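Local coordinates for protein quinoline 2-oxidoreductase large subunit (Pseudomonas putida, PDB 1T3Q) that probably oxidises quinoline at its molybdenum centre, as a molybdenum hydroxylase of the xanthine dehydrogenase family carrying a pterin cytosine dinucleotide cofactor, at residues 398-411 / 421-434. Residues are numbered along the deposited sequence; the frame is centred on the assembly and turned at random.
Sequences FEIRRRNVVMPEDF and HREGTYLQTINLLE
Arg-402 reaches across to Glu-434 with an extended chain, its NH2 meeting OE1 at a very short 2.5 Å in a salt bridge bent to 143° at the hydrogen. The other terminal nitrogen, NH1, donates to Glu-399 OE1 (3.1 Å) in a second salt bridge, and a water accepts from NH1 while donating to Glu-434 OE2, so both oxygens of Glu-434 are used. Glu-399 OE2 takes Arg-403 NE through its anti lone pair, completing a four-residue charge network. A leucine in place of Arg-402 would probably leave Glu-434 OE1 without its cationic mate, and Glu-399 OE1 and the bridging water without NH1. Glu-434 CB lies over the face of the Phe-398 ring, 3.7 Å from its centroid. Ile-430 CD1 touches Arg-401 CB, while the Arg-401 guanidinium turns away to Pro-397 O, Glu-383 and Asp-387. Farther along, a second water donates to Val-406 O and accepts from Leu-427 N, serving an amide in the first turn of helix 426-434. Val-406 CG2 sits centrally over the His-421 imidazole; the Phe-411 ring packs on the Arg-422 to Gly-424 backbone, oblique to Tyr-426. The whole is an antiparallel helix pair (short-segment axes at 171°) with a loop packed along it, lying against strands 454-467 and 655-665.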
loop_
_atom_site.group_PDB
_atom_site.type_symbol
_atom_site.label_atom_id
_atom_site.label_comp_id
_atom_site.label_asym_id
_atom_site.label_seq_id
_atom_site.Cartn_x
_atom_site.Cartn_y
_atom_site.Cartn_z
ATOM N N PHE B 398 23.939 36.674 -35.447
ATOM C CA PHE B 398 22.551 37.060 -35.275
ATOM C C PHE B 398 21.968 37.561 -36.592
ATOM O O PHE B 398 20.827 37.253 -36.929
ATOM C CB PHE B 398 22.422 38.151 -34.207
ATOM C CG PHE B 398 23.024 37.772 -32.891
ATOM C CD1 PHE B 398 24.317 38.170 -32.562
ATOM C CD2 PHE B 398 22.318 36.980 -31.995
ATOM C CE1 PHE B 398 24.901 37.778 -31.353
ATOM C CE2 PHE B 398 22.892 36.584 -30.784
ATOM C CZ PHE B 398 24.188 36.985 -30.467
ATOM N N GLU B 399 22.763 38.322 -37.335
ATOM C CA GLU B 399 22.318 38.886 -38.607
ATOM C C GLU B 399 22.065 37.829 -39.682
ATOM O O GLU B 399 21.069 37.904 -40.399
ATOM C CB GLU B 399 23.343 39.912 -39.110
ATOM C CG GLU B 399 23.004 40.580 -40.452
ATOM C CD GLU B 399 21.638 41.247 -40.469
ATOM O OE1 GLU B 399 21.229 41.817 -39.435
ATOM O OE2 GLU B 399 20.973 41.217 -41.527
ATOM N N ILE B 400 22.952 36.846 -39.806
ATOM C CA ILE B 400 22.735 35.828 -40.828
ATOM C C ILE B 400 21.451 35.047 -40.542
ATOM O O ILE B 400 20.778 34.583 -41.469
ATOM C CB ILE B 400 23.932 34.857 -40.952
ATOM C CG1 ILE B 400 23.797 34.053 -42.252
ATOM C CG2 ILE B 400 23.993 33.918 -39.747
ATOM C CD1 ILE B 400 25.051 33.295 -42.642
ATOM N N ARG B 401 21.099 34.913 -39.265
ATOM C CA ARG B 401 19.879 34.209 -38.900
ATOM C C ARG B 401 18.638 35.045 -39.224
ATOM O O ARG B 401 17.630 34.506 -39.672
ATOM C CB ARG B 401 19.914 33.810 -37.418
ATOM C CG ARG B 401 20.866 32.642 -37.151
ATOM C CD ARG B 401 20.991 32.321 -35.669
ATOM N NE ARG B 401 21.750 31.091 -35.422
ATOM C CZ ARG B 401 23.072 30.975 -35.514
ATOM N NH1 ARG B 401 23.820 32.018 -35.851
ATOM N NH2 ARG B 401 23.651 29.805 -35.251
ATOM N N ARG B 402 18.712 36.358 -39.013
ATOM C CA ARG B 402 17.580 37.231 -39.331
ATOM C C ARG B 402 17.215 37.120 -40.807
ATOM O O ARG B 402 16.051 37.241 -41.181
ATOM C CB ARG B 402 17.912 38.698 -39.053
ATOM C CG ARG B 402 18.146 39.042 -37.606
ATOM C CD ARG B 402 18.206 40.553 -37.427
ATOM N NE ARG B 402 18.514 40.891 -36.044
ATOM C CZ ARG B 402 19.736 41.148 -35.595
ATOM N NH1 ARG B 402 20.771 41.121 -36.422
ATOM N NH2 ARG B 402 19.921 41.407 -34.308
ATOM N N ARG B 403 18.221 36.902 -41.645
ATOM C CA ARG B 403 18.012 36.808 -43.085
ATOM C C ARG B 403 17.474 35.469 -43.574
ATOM O O ARG B 403 17.154 35.324 -44.753
ATOM C CB ARG B 403 19.322 37.124 -43.814
ATOM C CG ARG B 403 19.890 38.485 -43.459
ATOM C CD ARG B 403 21.189 38.761 -44.181
ATOM N NE ARG B 403 21.725 40.070 -43.824
ATOM C CZ ARG B 403 22.764 40.641 -44.419
ATOM N NH1 ARG B 403 23.177 41.836 -44.025
ATOM N NH2 ARG B 403 23.390 40.020 -45.410
ATOM N N ASN B 404 17.363 34.493 -42.679
ATOM C CA ASN B 404 16.875 33.175 -43.077
ATOM C C ASN B 404 15.732 32.626 -42.238
ATOM O O ASN B 404 15.093 31.642 -42.610
ATOM C CB ASN B 404 18.037 32.187 -43.064
ATOM C CG ASN B 404 19.051 32.479 -44.144
ATOM O OD1 ASN B 404 18.806 32.219 -45.324
ATOM N ND2 ASN B 404 20.192 33.039 -43.754
ATOM N N VAL B 405 15.468 33.265 -41.106
ATOM C CA VAL B 405 14.413 32.812 -40.212
ATOM C C VAL B 405 13.013 33.076 -40.755
ATOM O O VAL B 405 12.802 34.010 -41.532
ATOM C CB VAL B 405 14.545 33.503 -38.830
ATOM C CG1 VAL B 405 14.196 34.982 -38.947
ATOM C CG2 VAL B 405 13.661 32.831 -37.827
ATOM N N VAL B 406 12.058 32.237 -40.368
ATOM C CA VAL B 406 10.683 32.453 -40.787
ATOM C C VAL B 406 10.315 33.758 -40.097
ATOM O O VAL B 406 10.408 33.868 -38.871
ATOM C CB VAL B 406 9.745 31.330 -40.301
ATOM C CG1 VAL B 406 8.296 31.701 -40.587
ATOM C CG2 VAL B 406 10.090 30.026 -41.001
ATOM N N MET B 407 9.915 34.748 -40.885
ATOM C CA MET B 407 9.572 36.065 -40.361
ATOM C C MET B 407 8.136 36.187 -39.859
ATOM O O MET B 407 7.261 35.406 -40.239
ATOM C CB MET B 407 9.824 37.123 -41.440
ATOM C CG MET B 407 11.279 37.252 -41.869
ATOM S SD MET B 407 12.318 38.024 -40.609
ATOM C CE MET B 407 11.938 39.774 -40.900
ATOM N N PRO B 408 7.877 37.182 -38.991
ATOM C CA PRO B 408 6.536 37.396 -38.445
ATOM C C PRO B 408 5.487 37.457 -39.556
ATOM O O PRO B 408 4.395 36.899 -39.432
ATOM C CB PRO B 408 6.679 38.722 -37.704
ATOM C CG PRO B 408 8.103 38.670 -37.214
ATOM C CD PRO B 408 8.835 38.157 -38.434
ATOM N N GLU B 409 5.841 38.131 -40.644
ATOM C CA GLU B 409 4.957 38.293 -41.796
ATOM C C GLU B 409 4.764 36.986 -42.567
ATOM O O GLU B 409 3.832 36.861 -43.363
ATOM C CB GLU B 409 5.539 39.356 -42.736
ATOM N N ASP B 410 5.640 36.014 -42.324
ATOM C CA ASP B 410 5.574 34.724 -43.018
ATOM C C ASP B 410 4.530 33.727 -42.517
ATOM O O ASP B 410 4.037 32.905 -43.296
ATOM C CB ASP B 410 6.949 34.049 -42.993
ATOM C CG ASP B 410 7.973 34.785 -43.826
ATOM O OD1 ASP B 410 9.177 34.505 -43.663
ATOM O OD2 ASP B 410 7.572 35.639 -44.652
ATOM N N PHE B 411 4.199 33.784 -41.230
ATOM C CA PHE B 411 3.224 32.860 -40.659
ATOM C C PHE B 411 1.840 33.030 -41.278
ATOM O O PHE B 411 1.336 34.148 -41.381
ATOM C CB PHE B 411 3.105 33.060 -39.146
ATOM C CG PHE B 411 4.384 32.825 -38.391
ATOM C CD1 PHE B 411 5.391 33.785 -38.378
ATOM C CD2 PHE B 411 4.572 31.649 -37.675
ATOM C CE1 PHE B 411 6.567 33.578 -37.656
ATOM C CE2 PHE B 411 5.743 31.430 -36.950
ATOM C CZ PHE B 411 6.741 32.397 -36.940
ATOM N N HIS B 421 4.839 26.490 -39.752
ATOM C CA HIS B 421 5.035 27.383 -38.615
ATOM C C HIS B 421 3.797 28.277 -38.541
ATOM O O HIS B 421 3.436 28.922 -39.530
ATOM C CB HIS B 421 6.289 28.242 -38.819
ATOM C CG HIS B 421 7.533 27.454 -39.096
ATOM N ND1 HIS B 421 7.800 26.888 -40.323
ATOM C CD2 HIS B 421 8.590 27.152 -38.307
ATOM C CE1 HIS B 421 8.972 26.276 -40.280
ATOM N NE2 HIS B 421 9.471 26.421 -39.066
ATOM N N ARG B 422 3.149 28.321 -37.378
ATOM C CA ARG B 422 1.934 29.116 -37.217
ATOM C C ARG B 422 2.023 30.294 -36.247
ATOM O O ARG B 422 1.443 31.350 -36.500
ATOM C CB ARG B 422 0.773 28.193 -36.828
ATOM C CG ARG B 422 0.482 27.139 -37.897
ATOM C CD ARG B 422 -0.732 26.286 -37.572
ATOM N NE ARG B 422 -0.932 25.265 -38.599
ATOM C CZ ARG B 422 -1.383 25.513 -39.826
ATOM N NH1 ARG B 422 -1.522 24.519 -40.690
ATOM N NH2 ARG B 422 -1.715 26.748 -40.184
ATOM N N GLU B 423 2.726 30.118 -35.134
ATOM C CA GLU B 423 2.878 31.210 -34.176
ATOM C C GLU B 423 4.115 30.977 -33.318
ATOM O O GLU B 423 4.226 29.962 -32.626
ATOM C CB GLU B 423 1.626 31.354 -33.288
ATOM C CG GLU B 423 1.519 30.385 -32.100
ATOM C CD GLU B 423 1.073 28.983 -32.489
ATOM O OE1 GLU B 423 1.533 28.020 -31.840
ATOM O OE2 GLU B 423 0.253 28.839 -33.425
ATOM N N GLY B 424 5.052 31.917 -33.390
ATOM C CA GLY B 424 6.285 31.811 -32.625
ATOM C C GLY B 424 7.063 33.111 -32.661
ATOM O O GLY B 424 6.737 34.012 -33.438
ATOM N N THR B 425 8.101 33.206 -31.835
ATOM C CA THR B 425 8.915 34.415 -31.758
ATOM C C THR B 425 10.346 34.234 -32.254
ATOM O O THR B 425 11.293 34.676 -31.603
ATOM C CB THR B 425 8.963 34.929 -30.309
ATOM O OG1 THR B 425 9.252 33.835 -29.427
ATOM C CG2 THR B 425 7.631 35.552 -29.921
ATOM N N TYR B 426 10.510 33.610 -33.414
ATOM C CA TYR B 426 11.843 33.377 -33.950
ATOM C C TYR B 426 12.685 34.641 -34.062
ATOM O O TYR B 426 13.771 34.719 -33.491
ATOM C CB TYR B 426 11.763 32.716 -35.330
ATOM C CG TYR B 426 10.929 31.455 -35.405
ATOM C CD1 TYR B 426 10.628 30.710 -34.262
ATOM C CD2 TYR B 426 10.471 30.987 -36.635
ATOM C CE1 TYR B 426 9.892 29.529 -34.348
ATOM C CE2 TYR B 426 9.740 29.812 -36.733
ATOM C CZ TYR B 426 9.453 29.086 -35.590
ATOM O OH TYR B 426 8.737 27.915 -35.696
ATOM N N LEU B 427 12.191 35.626 -34.811
ATOM C CA LEU B 427 12.924 36.872 -34.996
ATOM C C LEU B 427 13.187 37.588 -33.681
ATOM O O LEU B 427 14.316 37.991 -33.404
ATOM C CB LEU B 427 12.168 37.820 -35.939
ATOM C CG LEU B 427 12.895 39.152 -36.187
ATOM C CD1 LEU B 427 14.263 38.878 -36.799
ATOM C CD2 LEU B 427 12.075 40.043 -37.107
ATOM N N GLN B 428 12.147 37.748 -32.872
ATOM C CA GLN B 428 12.291 38.438 -31.596
ATOM C C GLN B 428 13.286 37.733 -30.678
ATOM O O GLN B 428 13.954 38.380 -29.869
ATOM C CB GLN B 428 10.931 38.580 -30.908
ATOM C CG GLN B 428 11.002 39.239 -29.539
ATOM C CD GLN B 428 9.650 39.719 -29.035
ATOM O OE1 GLN B 428 8.607 39.148 -29.365
ATOM N NE2 GLN B 428 9.666 40.764 -28.214
ATOM N N THR B 429 13.397 36.414 -30.809
ATOM C CA THR B 429 14.348 35.663 -29.987
ATOM C C THR B 429 15.783 36.031 -30.363
ATOM O O THR B 429 16.626 36.255 -29.498
ATOM C CB THR B 429 14.157 34.141 -30.153
ATOM O OG1 THR B 429 12.952 33.742 -29.488
ATOM C CG2 THR B 429 15.333 33.386 -29.563
ATOM N N ILE B 430 16.055 36.096 -31.662
ATOM C CA ILE B 430 17.381 36.452 -32.144
ATOM C C ILE B 430 17.782 37.835 -31.618
ATOM O O ILE B 430 18.897 38.029 -31.133
ATOM C CB ILE B 430 17.414 36.482 -33.687
ATOM C CG1 ILE B 430 17.089 35.092 -34.244
ATOM C CG2 ILE B 430 18.776 36.966 -34.169
ATOM C CD1 ILE B 430 16.935 35.049 -35.757
ATOM N N ASN B 431 16.860 38.790 -31.714
ATOM C CA ASN B 431 17.110 40.155 -31.268
ATOM C C ASN B 431 17.309 40.256 -29.762
ATOM O O ASN B 431 18.199 40.969 -29.296
ATOM C CB ASN B 431 15.951 41.061 -31.693
ATOM C CG ASN B 431 15.901 41.278 -33.193
ATOM O OD1 ASN B 431 14.857 41.631 -33.750
ATOM N ND2 ASN B 431 17.031 41.085 -33.855
ATOM N N LEU B 432 16.483 39.541 -29.004
ATOM C CA LEU B 432 16.572 39.564 -27.545
ATOM C C LEU B 432 17.884 38.918 -27.093
ATOM O O LEU B 432 18.565 39.416 -26.194
ATOM C CB LEU B 432 15.396 38.803 -26.931
ATOM C CG LEU B 432 14.858 39.260 -25.568
ATOM C CD1 LEU B 432 14.093 38.109 -24.944
ATOM C CD2 LEU B 432 15.979 39.705 -24.650
ATOM N N LEU B 433 18.222 37.799 -27.722
ATOM C CA LEU B 433 19.442 37.076 -27.398
ATOM C C LEU B 433 20.658 37.979 -27.626
ATOM O O LEU B 433 21.566 38.030 -26.798
ATOM C CB LEU B 433 19.534 35.811 -28.260
ATOM C CG LEU B 433 20.546 34.731 -27.873
ATOM C CD1 LEU B 433 20.322 34.296 -26.433
ATOM C CD2 LEU B 433 20.392 33.538 -28.817
ATOM N N GLU B 434 20.671 38.705 -28.742
ATOM C CA GLU B 434 21.788 39.594 -29.019
ATOM C C GLU B 434 21.903 40.665 -27.932
ATOM O O GLU B 434 23.003 40.977 -27.486
ATOM C CB GLU B 434 21.634 40.255 -30.392
ATOM C CG GLU B 434 22.771 41.214 -30.727
ATOM C CD GLU B 434 22.745 41.683 -32.168
ATOM O OE1 GLU B 434 21.653 42.030 -32.660
ATOM O OE2 GLU B 434 23.820 41.718 -32.803
HETATM O O HOH W 1 23.626 41.673 -35.411
HETATM O O HOH W 2 9.955 35.259 -36.558
#